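Local atomic coordinates of aspartate-semialdehyde dehydrogenase (Cryptococcus neoformans var. neoformans JEC21, PDB entry 5CEF), a protein that catalyses the NADPH-dependent reductive dephosphorylation of 4-phospho-L-aspartate to L-aspartate semialdehyde, the second step towards methionine and threonine. Residues 116-121 / 217-222. Numbering follows the deposited sequence.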
loop_
_atom_site.group_PDB
_atom_site.type_symbol
_atom_site.label_atom_id
_atom_site.label_comp_id
_atom_site.label_asym_id
_atom_site.label_seq_id
_atom_site.Cartn_x
_atom_site.Cartn_y
_atom_site.Cartn_z
ATOM N N ASN A 116 30.793 0.661 -13.393
ATOM C CA ASN A 116 31.901 0.280 -14.267
ATOM C C ASN A 116 33.317 0.377 -13.640
ATOM O O ASN A 116 34.120 -0.521 -13.816
ATOM C CB ASN A 116 31.834 1.111 -15.542
ATOM C CG ASN A 116 30.437 1.080 -16.227
ATOM O OD1 ASN A 116 29.456 1.572 -15.695
ATOM N ND2 ASN A 116 30.379 0.523 -17.426
ATOM N N TYR A 117 33.587 1.435 -12.852
ATOM C CA TYR A 117 34.917 1.680 -12.274
ATOM C C TYR A 117 35.080 1.360 -10.762
ATOM O O TYR A 117 36.133 1.590 -10.185
ATOM C CB TYR A 117 35.340 3.125 -12.583
ATOM C CG TYR A 117 35.743 3.263 -14.025
ATOM C CD1 TYR A 117 36.982 2.813 -14.450
ATOM C CD2 TYR A 117 34.854 3.754 -14.984
ATOM C CE1 TYR A 117 37.342 2.885 -15.781
ATOM C CE2 TYR A 117 35.209 3.828 -16.319
ATOM C CZ TYR A 117 36.448 3.389 -16.705
ATOM O OH TYR A 117 36.825 3.466 -18.019
ATOM N N ARG A 118 34.058 0.812 -10.137
ATOM C CA ARG A 118 34.039 0.620 -8.701
ATOM C C ARG A 118 35.081 -0.311 -8.188
ATOM O O ARG A 118 35.583 -0.111 -7.076
ATOM C CB ARG A 118 32.669 0.088 -8.274
ATOM C CG ARG A 118 31.592 1.148 -8.401
ATOM C CD ARG A 118 30.263 0.728 -7.828
ATOM N NE ARG A 118 29.319 1.847 -7.894
ATOM C CZ ARG A 118 28.082 1.831 -7.425
ATOM N NH1 ARG A 118 27.645 0.738 -6.859
ATOM N NH2 ARG A 118 27.295 2.911 -7.516
ATOM N N ARG A 119 35.370 -1.354 -8.959
ATOM C CA ARG A 119 36.369 -2.328 -8.575
ATOM C C ARG A 119 37.725 -2.093 -9.252
ATOM O O ARG A 119 38.671 -2.865 -9.030
ATOM C CB ARG A 119 35.869 -3.731 -8.887
ATOM C CG ARG A 119 34.461 -3.968 -8.375
ATOM C CD ARG A 119 34.115 -5.426 -8.224
ATOM N NE ARG A 119 32.765 -5.528 -7.696
ATOM C CZ ARG A 119 32.164 -6.663 -7.346
ATOM N NH1 ARG A 119 32.786 -7.827 -7.483
ATOM N NH2 ARG A 119 30.904 -6.627 -6.859
ATOM N N ASP A 120 37.847 -1.024 -10.034
ATOM C CA ASP A 120 39.115 -0.714 -10.702
ATOM C C ASP A 120 40.164 -0.420 -9.621
ATOM O O ASP A 120 39.921 0.351 -8.701
ATOM C CB ASP A 120 38.936 0.480 -11.619
ATOM C CG ASP A 120 40.162 0.787 -12.424
ATOM O OD1 ASP A 120 41.209 1.162 -11.848
ATOM O OD2 ASP A 120 40.035 0.751 -13.653
ATOM N N PRO A 121 41.333 -1.051 -9.715
ATOM C CA PRO A 121 42.293 -0.943 -8.587
ATOM C C PRO A 121 42.959 0.421 -8.423
ATOM O O PRO A 121 43.684 0.607 -7.469
ATOM C CB PRO A 121 43.347 -2.029 -8.886
ATOM C CG PRO A 121 43.169 -2.360 -10.351
ATOM C CD PRO A 121 41.755 -2.021 -10.744
ATOM N N GLU A 217 28.475 -7.021 -0.623
ATOM C CA GLU A 217 29.437 -8.041 -0.150
ATOM C C GLU A 217 30.863 -7.746 -0.545
ATOM O O GLU A 217 31.778 -7.915 0.241
ATOM C CB GLU A 217 29.021 -9.444 -0.632
ATOM C CG GLU A 217 27.782 -9.953 0.107
ATOM C CD GLU A 217 27.208 -11.264 -0.401
ATOM O OE1 GLU A 217 27.788 -11.831 -1.339
ATOM O OE2 GLU A 217 26.214 -11.729 0.167
ATOM N N TRP A 218 31.054 -7.217 -1.732
ATOM C CA TRP A 218 32.388 -6.915 -2.188
ATOM C C TRP A 218 32.800 -5.534 -1.714
ATOM O O TRP A 218 33.917 -5.329 -1.203
ATOM C CB TRP A 218 32.433 -6.977 -3.720
ATOM C CG TRP A 218 33.820 -7.029 -4.192
ATOM C CD1 TRP A 218 34.587 -8.139 -4.351
ATOM C CD2 TRP A 218 34.658 -5.905 -4.497
ATOM N NE1 TRP A 218 35.835 -7.779 -4.795
ATOM C CE2 TRP A 218 35.914 -6.412 -4.872
ATOM C CE3 TRP A 218 34.455 -4.528 -4.516
ATOM C CZ2 TRP A 218 36.957 -5.589 -5.278
ATOM C CZ3 TRP A 218 35.491 -3.718 -4.892
ATOM C CH2 TRP A 218 36.727 -4.247 -5.280
ATOM N N GLU A 219 31.914 -4.557 -1.908
ATOM C CA GLU A 219 32.298 -3.137 -1.754
ATOM C C GLU A 219 32.596 -2.779 -0.295
ATOM O O GLU A 219 33.403 -1.877 -0.013
ATOM C CB GLU A 219 31.221 -2.223 -2.327
ATOM C CG GLU A 219 31.062 -2.400 -3.816
ATOM C CD GLU A 219 30.030 -1.477 -4.453
ATOM O OE1 GLU A 219 29.457 -0.605 -3.748
ATOM O OE2 GLU A 219 29.753 -1.668 -5.672
ATOM N N THR A 220 31.945 -3.475 0.629
ATOM C CA THR A 220 32.132 -3.148 2.039
ATOM C C THR A 220 33.614 -3.201 2.414
ATOM O O THR A 220 34.076 -2.342 3.180
ATOM C CB THR A 220 31.294 -4.079 2.905
ATOM O OG1 THR A 220 29.913 -3.787 2.680
ATOM C CG2 THR A 220 31.610 -3.928 4.367
ATOM N N ASN A 221 34.356 -4.198 1.882
ATOM C CA ASN A 221 35.781 -4.374 2.238
ATOM C C ASN A 221 36.684 -3.355 1.588
ATOM O O ASN A 221 37.594 -2.800 2.221
ATOM C CB ASN A 221 36.247 -5.788 1.942
ATOM C CG ASN A 221 35.970 -6.756 3.107
ATOM O OD1 ASN A 221 36.331 -6.495 4.263
ATOM N ND2 ASN A 221 35.388 -7.860 2.808
ATOM N N LYS A 222 36.361 -2.987 0.366
ATOM C CA LYS A 222 37.026 -1.840 -0.229
ATOM C C LYS A 222 36.818 -0.538 0.552
ATOM O O LYS A 222 37.771 0.163 0.882
ATOM C CB LYS A 222 36.572 -1.638 -1.671
ATOM C CG LYS A 222 37.420 -0.581 -2.361
ATOM C CD LYS A 222 37.353 -0.699 -3.858
ATOM C CE LYS A 222 38.122 0.437 -4.516
ATOM N NZ LYS A 222 38.048 0.416 -6.013
HETATM O O HOH W 1 39.504 -1.952 -6.494
HETATM O O HOH W 2 30.696 -3.664 -7.177
#
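A first torsion of -165° swings the Trp-218 indole away from its own backbone N, and Arg-119, extended from CG to NE, lies along one face of it. The guanidinium lies flat there, its plane only 4° from that of the ring, and Arg-119 CZ stands 4.0 Å from the centroid of the five-membered ring of Trp-218, a cation-pi stack. Further back along the chain, Arg-119 CD sits 3.7 Å from the centroid of the six-membered ring of Trp-218, almost on its normal, which defines a CH-pi contact. Arg-119 NH2 also salt-bridges Asp-214, while a water in the guanidinium plane links NE to Glu-219 OE2. Glu-219 OE2 also lies at the edge of the Arg-118 guanidinium, near its plane, in a salt bridge whose hydrogen bond from Arg-118 NH1 is weak at 3.4 Å; guanidinium and carboxylate planes are 77° apart.

Lys-222, also extended, carries NZ to the type I turn from Tyr-117 to Asp-120. Lys-222 NZ bonds Arg-118 O at 2.7 Å from above the carbonyl plane, and Asp-120 O weakly at 3.3 Å; a water and Cys-123 O also accept from NZ, and Phe-234 adds a cation-pi contact. Helix 212-224, of the dimerisation domain, thereby clasps the NAD-binding-domain loop between strands 109-112 and 125-126 of the Rossmann-type parallel sheet; Leu-125 touches Arg-118, Glu-219 and Lys-222, while Tyr-117 packs on helix 93-105 and strand 151-155.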